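Local coordinates for protein Bd3460 (Bdellovibrio bacteriovorus HD100, PDB 5CED) that is an ankyrin-repeat protein that binds the penicillin-binding protein Bd3459 beside its antibiotic site and probably inhibits it, at residues Ala36-Asp41 / Leu67-Met72; Ala138-Lys143 / Phe169-Tyr174. All blocks are in the same frame, centred on the assembly; numbering follows the deposited sequence.

Contact 1: residues Ala36-Asp41 / Leu67-Met72; sequences AAEQGD and LMNAAM. With PNM (open form - penicillin g), chain C.
Neighbouring helices of the ankyrin-repeat stack meet here, helix 31-39 laying Ala-37 and Glu-38 against Asn-69 and Ala-70 of helix 66-72. Small residues let the backbones come very close: the CA atoms of Ala-37 and Ala-70 are 4.7 Å apart. Each helix lends a carbonyl to the other. Ala-37 O receives a CA-H...O contact from Ala-70 CA at 3.4 Å, 152° at the hydrogen, and Asn-69 O takes one in return from Glu-38 CA at 3.5 Å. Ala-37 O also accepts a hydrogen bond from Asn-75 ND2, which bonds Glu-38 O as well; Asn-75, just past helix 66-72, so ties the end of helix 31-39 to the following helix pair. The Ala-37 methyl, CB, rests on the Asn-69 methylene, CB, at 4.0 Å and faces the Ala-70 methyl, CB, at 4.3 Å.

Glu-38 carries the contact outward. With CG turned anti to the backbone N (chi1 -159°) and the chain extended beyond it, the side chain runs past the Asn-69 amide, its CB 3.7 Å from Asn-69 OD1. Carboxylate and amide planes stand 59° apart, and Asn-69 ND2 is hydrogen-bonded to Thr-65 O, just before its own helix. At the far end, the bent tail of Met-72 brings CE alongside Glu-38 OE2, at 3.7 Å. That same oxygen is hydrogen-bonded to Tyr-388 OH of the Bd3459 chain, and it packs 3.5 Å from C21, the para carbon of the phenyl group of the opened penicillin G. Glu-38 thus abuts the phenyl end of a ligand whose polar groups bond Thr-358, Ser-360 and Ser-70 of the Bd3459 chain. Short helices packed closely side by side make up an ankyrin-repeat stack, and here Glu-38 reaches from one to Bd3459.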
# COMPACT_ATOMS: atom_id res chain seq x y z
N ALA B 36 -2.46 -0.31 -18.89
CA ALA B 36 -2.34 -1.68 -18.43
C ALA B 36 -1.04 -1.94 -17.68
O ALA B 36 -1.04 -2.57 -16.64
CB ALA B 36 -2.45 -2.62 -19.62
N ALA B 37 0.06 -1.44 -18.23
CA ALA B 37 1.36 -1.59 -17.64
C ALA B 37 1.44 -0.93 -16.25
O ALA B 37 2.06 -1.49 -15.34
CB ALA B 37 2.41 -0.99 -18.56
N GLU B 38 0.85 0.26 -16.10
CA GLU B 38 0.80 0.91 -14.79
C GLU B 38 -0.07 0.20 -13.80
O GLU B 38 0.32 0.06 -12.65
CB GLU B 38 0.34 2.36 -14.87
CG GLU B 38 0.79 3.16 -13.64
CD GLU B 38 0.10 4.50 -13.55
OE1 GLU B 38 -0.73 4.78 -14.45
OE2 GLU B 38 0.36 5.24 -12.56
N GLN B 39 -1.24 -0.24 -14.23
CA GLN B 39 -2.20 -0.89 -13.32
C GLN B 39 -1.80 -2.29 -12.91
O GLN B 39 -2.25 -2.79 -11.89
CB GLN B 39 -3.58 -0.89 -13.94
CG GLN B 39 -4.10 0.53 -13.99
CD GLN B 39 -5.44 0.66 -14.65
OE1 GLN B 39 -6.15 -0.32 -14.88
NE2 GLN B 39 -5.81 1.90 -14.95
N GLY B 40 -0.93 -2.91 -13.70
CA GLY B 40 -0.42 -4.23 -13.39
C GLY B 40 -1.19 -5.37 -14.01
O GLY B 40 -1.15 -6.47 -13.49
N ASP B 41 -1.87 -5.11 -15.13
CA ASP B 41 -2.66 -6.12 -15.88
C ASP B 41 -1.74 -6.80 -16.93
O ASP B 41 -1.66 -6.39 -18.09
CB ASP B 41 -3.88 -5.42 -16.52
CG ASP B 41 -4.89 -6.40 -17.14
OD1 ASP B 41 -4.59 -7.59 -17.34
OD2 ASP B 41 -6.02 -5.95 -17.42
N LEU B 67 7.42 0.72 -20.39
CA LEU B 67 8.30 0.32 -19.32
C LEU B 67 8.27 1.30 -18.13
O LEU B 67 8.32 0.88 -16.95
CB LEU B 67 9.72 0.17 -19.82
CG LEU B 67 10.76 -0.31 -18.81
CD1 LEU B 67 10.58 -1.74 -18.39
CD2 LEU B 67 12.16 -0.14 -19.37
N MET B 68 8.24 2.61 -18.43
CA MET B 68 8.16 3.61 -17.38
C MET B 68 6.88 3.45 -16.57
O MET B 68 6.89 3.58 -15.33
CB MET B 68 8.23 5.04 -17.90
CG MET B 68 9.53 5.48 -18.55
SD MET B 68 9.20 7.05 -19.45
CE MET B 68 10.55 6.95 -20.60
N ASN B 69 5.78 3.20 -17.26
CA ASN B 69 4.53 2.90 -16.59
C ASN B 69 4.61 1.67 -15.67
O ASN B 69 4.16 1.72 -14.51
CB ASN B 69 3.43 2.71 -17.62
CG ASN B 69 2.83 4.02 -18.05
OD1 ASN B 69 2.02 4.57 -17.31
ND2 ASN B 69 3.22 4.54 -19.22
N ALA B 70 5.17 0.57 -16.19
CA ALA B 70 5.33 -0.64 -15.37
C ALA B 70 6.22 -0.39 -14.18
O ALA B 70 5.89 -0.84 -13.08
CB ALA B 70 5.89 -1.79 -16.17
N ALA B 71 7.32 0.31 -14.39
CA ALA B 71 8.25 0.63 -13.30
C ALA B 71 7.62 1.45 -12.19
O ALA B 71 7.76 1.11 -11.00
CB ALA B 71 9.46 1.36 -13.81
N MET B 72 6.95 2.53 -12.60
CA MET B 72 6.24 3.43 -11.70
C MET B 72 5.24 2.69 -10.85
O MET B 72 5.12 2.95 -9.65
CB MET B 72 5.49 4.50 -12.50
CG MET B 72 4.62 5.40 -11.66
SD MET B 72 4.33 6.95 -12.52
CE MET B 72 3.59 6.32 -14.00
O8 PNM C . -4.20 6.25 -3.12
C7 PNM C . -4.71 5.15 -3.16
N4 PNM C . -2.84 3.51 -3.05
C3 PNM C . -1.40 4.30 -3.73
C11 PNM C . -0.56 4.69 -2.63
O13 PNM C . -0.66 4.10 -1.46
O12 PNM C . 0.28 5.61 -2.85
C2 PNM C . -1.01 3.35 -4.71
C10 PNM C . -0.25 4.09 -5.82
C9 PNM C . -0.04 2.29 -4.13
S1 PNM C . -2.51 2.61 -5.34
C5 PNM C . -3.64 3.07 -4.10
C6 PNM C . -4.31 4.44 -4.39
N14 PNM C . -4.52 5.01 -5.63
C15 PNM C . -4.96 4.51 -6.85
O16 PNM C . -5.38 3.41 -6.96
C17 PNM C . -4.88 5.58 -7.97
C18 PNM C . -4.06 5.02 -9.12
C19 PNM C . -4.51 5.25 -10.43
C20 PNM C . -3.79 4.72 -11.51
C21 PNM C . -2.64 3.97 -11.28
C22 PNM C . -2.19 3.76 -9.96
C23 PNM C . -2.91 4.30 -8.89

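Contact 2: residues Ala138-Lys143 / Phe169-Tyr174; sequences AAQNNK and FAVARY
Gln-140 sets its CG beside the backbone N (chi1 -76°) and extends its chain from there (chi2 -167°), which carries the amide across to Ala-170 and Tyr-174. The two segments lie on helices 134-139 and 167-174 of the ankyrin-repeat stack, the latter in a predicted repeat, but their backbones stand well apart, with Gln-140 CA 6.4 Å from Val-171 CA, the nearest such pair. The glutamine side chain bridges the gap. Its carboxamide lies against the Ala-170 methyl: Gln-140 CD is 3.6 Å and Gln-140 OE1 3.7 Å from Ala-170 CB, while Val-171 CG2 stays 4.4 Å from Gln-140 CG. Val-171 otherwise leans on helix 177-185, the next helix in the chain.

Farther along, NE2 of Gln-140 comes to the edge of the Tyr-174 ring, near its plane; one face of that ring is covered by Arg-173 CB. Gln-140 also packs on Gln-400 of the Bd3459 chain, and Tyr-174 on Asn-404 of it, so this seam is part of the binding surface. A single water closes the bridge: it accepts from Gln-140 NE2 at 3.0 Å and donates a weak bond to Tyr-174 O at 3.1 Å.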
# COMPACT_ATOMS: atom_id res chain seq x y z
N ALA B 138 18.00 6.74 -3.51
CA ALA B 138 18.04 5.38 -2.97
C ALA B 138 18.65 5.37 -1.57
O ALA B 138 18.16 4.67 -0.66
CB ALA B 138 18.79 4.43 -3.90
N ALA B 139 19.71 6.14 -1.38
CA ALA B 139 20.41 6.21 -0.11
C ALA B 139 19.55 6.68 1.05
O ALA B 139 19.77 6.27 2.18
CB ALA B 139 21.66 7.10 -0.22
N GLN B 140 18.58 7.56 0.78
CA GLN B 140 17.67 7.95 1.85
C GLN B 140 16.65 6.87 2.22
O GLN B 140 16.01 6.99 3.25
CB GLN B 140 16.93 9.24 1.45
CG GLN B 140 17.76 10.51 1.56
CD GLN B 140 16.88 11.76 1.46
OE1 GLN B 140 16.68 12.28 0.39
NE2 GLN B 140 16.30 12.16 2.55
N ASN B 141 16.46 5.85 1.38
CA ASN B 141 15.33 4.92 1.51
C ASN B 141 15.71 3.44 1.55
O ASN B 141 15.37 2.76 2.51
CB ASN B 141 14.32 5.20 0.41
CG ASN B 141 13.67 6.57 0.56
OD1 ASN B 141 12.80 6.75 1.41
ND2 ASN B 141 14.13 7.53 -0.19
N ASN B 142 16.41 2.95 0.55
CA ASN B 142 16.65 1.51 0.39
C ASN B 142 18.15 1.25 0.24
O ASN B 142 18.76 1.49 -0.81
CB ASN B 142 15.86 0.94 -0.79
CG ASN B 142 15.95 -0.59 -0.86
OD1 ASN B 142 16.93 -1.13 -1.36
ND2 ASN B 142 14.92 -1.27 -0.39
N LYS B 143 18.73 0.72 1.31
CA LYS B 143 20.16 0.47 1.37
C LYS B 143 20.61 -0.54 0.31
O LYS B 143 21.64 -0.36 -0.30
CB LYS B 143 20.48 -0.07 2.75
CG LYS B 143 21.95 -0.26 3.01
CD LYS B 143 22.18 -1.15 4.23
CE LYS B 143 22.54 -0.36 5.47
NZ LYS B 143 23.02 -1.34 6.48
N PHE B 169 24.51 15.02 2.74
CA PHE B 169 23.72 16.20 3.08
C PHE B 169 22.27 15.82 3.36
O PHE B 169 21.68 16.33 4.33
CB PHE B 169 23.78 17.28 1.99
CG PHE B 169 25.09 18.02 1.95
CD1 PHE B 169 26.27 17.39 1.52
CD2 PHE B 169 25.16 19.37 2.38
CE1 PHE B 169 27.52 18.08 1.52
CE2 PHE B 169 26.37 20.04 2.38
CZ PHE B 169 27.54 19.42 1.93
N ALA B 170 21.68 14.98 2.51
CA ALA B 170 20.29 14.63 2.65
C ALA B 170 20.08 13.87 3.97
O ALA B 170 19.10 14.06 4.69
CB ALA B 170 19.84 13.77 1.47
N VAL B 171 20.98 12.95 4.24
CA VAL B 171 20.92 12.13 5.43
C VAL B 171 21.28 12.95 6.66
O VAL B 171 20.68 12.73 7.74
CB VAL B 171 21.86 10.94 5.23
CG1 VAL B 171 22.21 10.30 6.53
CG2 VAL B 171 21.18 9.93 4.28
N ALA B 172 22.18 13.92 6.52
CA ALA B 172 22.47 14.85 7.62
C ALA B 172 21.17 15.55 8.03
O ALA B 172 20.87 15.71 9.21
CB ALA B 172 23.55 15.85 7.26
N ARG B 173 20.37 15.96 7.05
CA ARG B 173 19.12 16.61 7.40
C ARG B 173 18.11 15.67 8.01
O ARG B 173 17.53 15.99 9.03
CB ARG B 173 18.47 17.27 6.20
CG ARG B 173 19.18 18.50 5.72
CD ARG B 173 18.31 19.35 4.82
NE ARG B 173 19.02 20.50 4.29
CZ ARG B 173 19.79 20.49 3.19
NH1 ARG B 173 19.99 19.38 2.49
NH2 ARG B 173 20.38 21.61 2.78
N TYR B 174 17.83 14.55 7.30
CA TYR B 174 16.61 13.76 7.53
C TYR B 174 16.85 12.31 7.90
O TYR B 174 15.88 11.53 8.02
CB TYR B 174 15.68 13.88 6.30
CG TYR B 174 15.35 15.32 5.95
CD1 TYR B 174 14.81 16.17 6.90
CD2 TYR B 174 15.62 15.84 4.70
CE1 TYR B 174 14.48 17.49 6.60
CE2 TYR B 174 15.35 17.18 4.40
CZ TYR B 174 14.76 17.98 5.33
OH TYR B 174 14.50 19.28 5.03
O HOH W 1 15.88 10.54 5.06

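Contacts 1 and 2 repeat one theme, neighbouring helices of the ankyrin stack side by side, at opposite sides of the chain's centre. Their centres are 27 Å apart and their nearest atoms about 13 Å, so they do not touch. The backbones are closer in contact 1; in contact 2 they are farther apart and bridged by a glutamine and a water. Both face Bd3459, though differently: contact 1 abuts the opened penicillin G; in contact 2 Asn-141 OD1 is 13.3 Å from O12 of that ligand and is hydrogen-bonded to Lys-403 NZ of the Bd3459 chain. Together they are consistent with an elongated repeat surface gripping Bd3459 both at its antibiotic site and well beyond it.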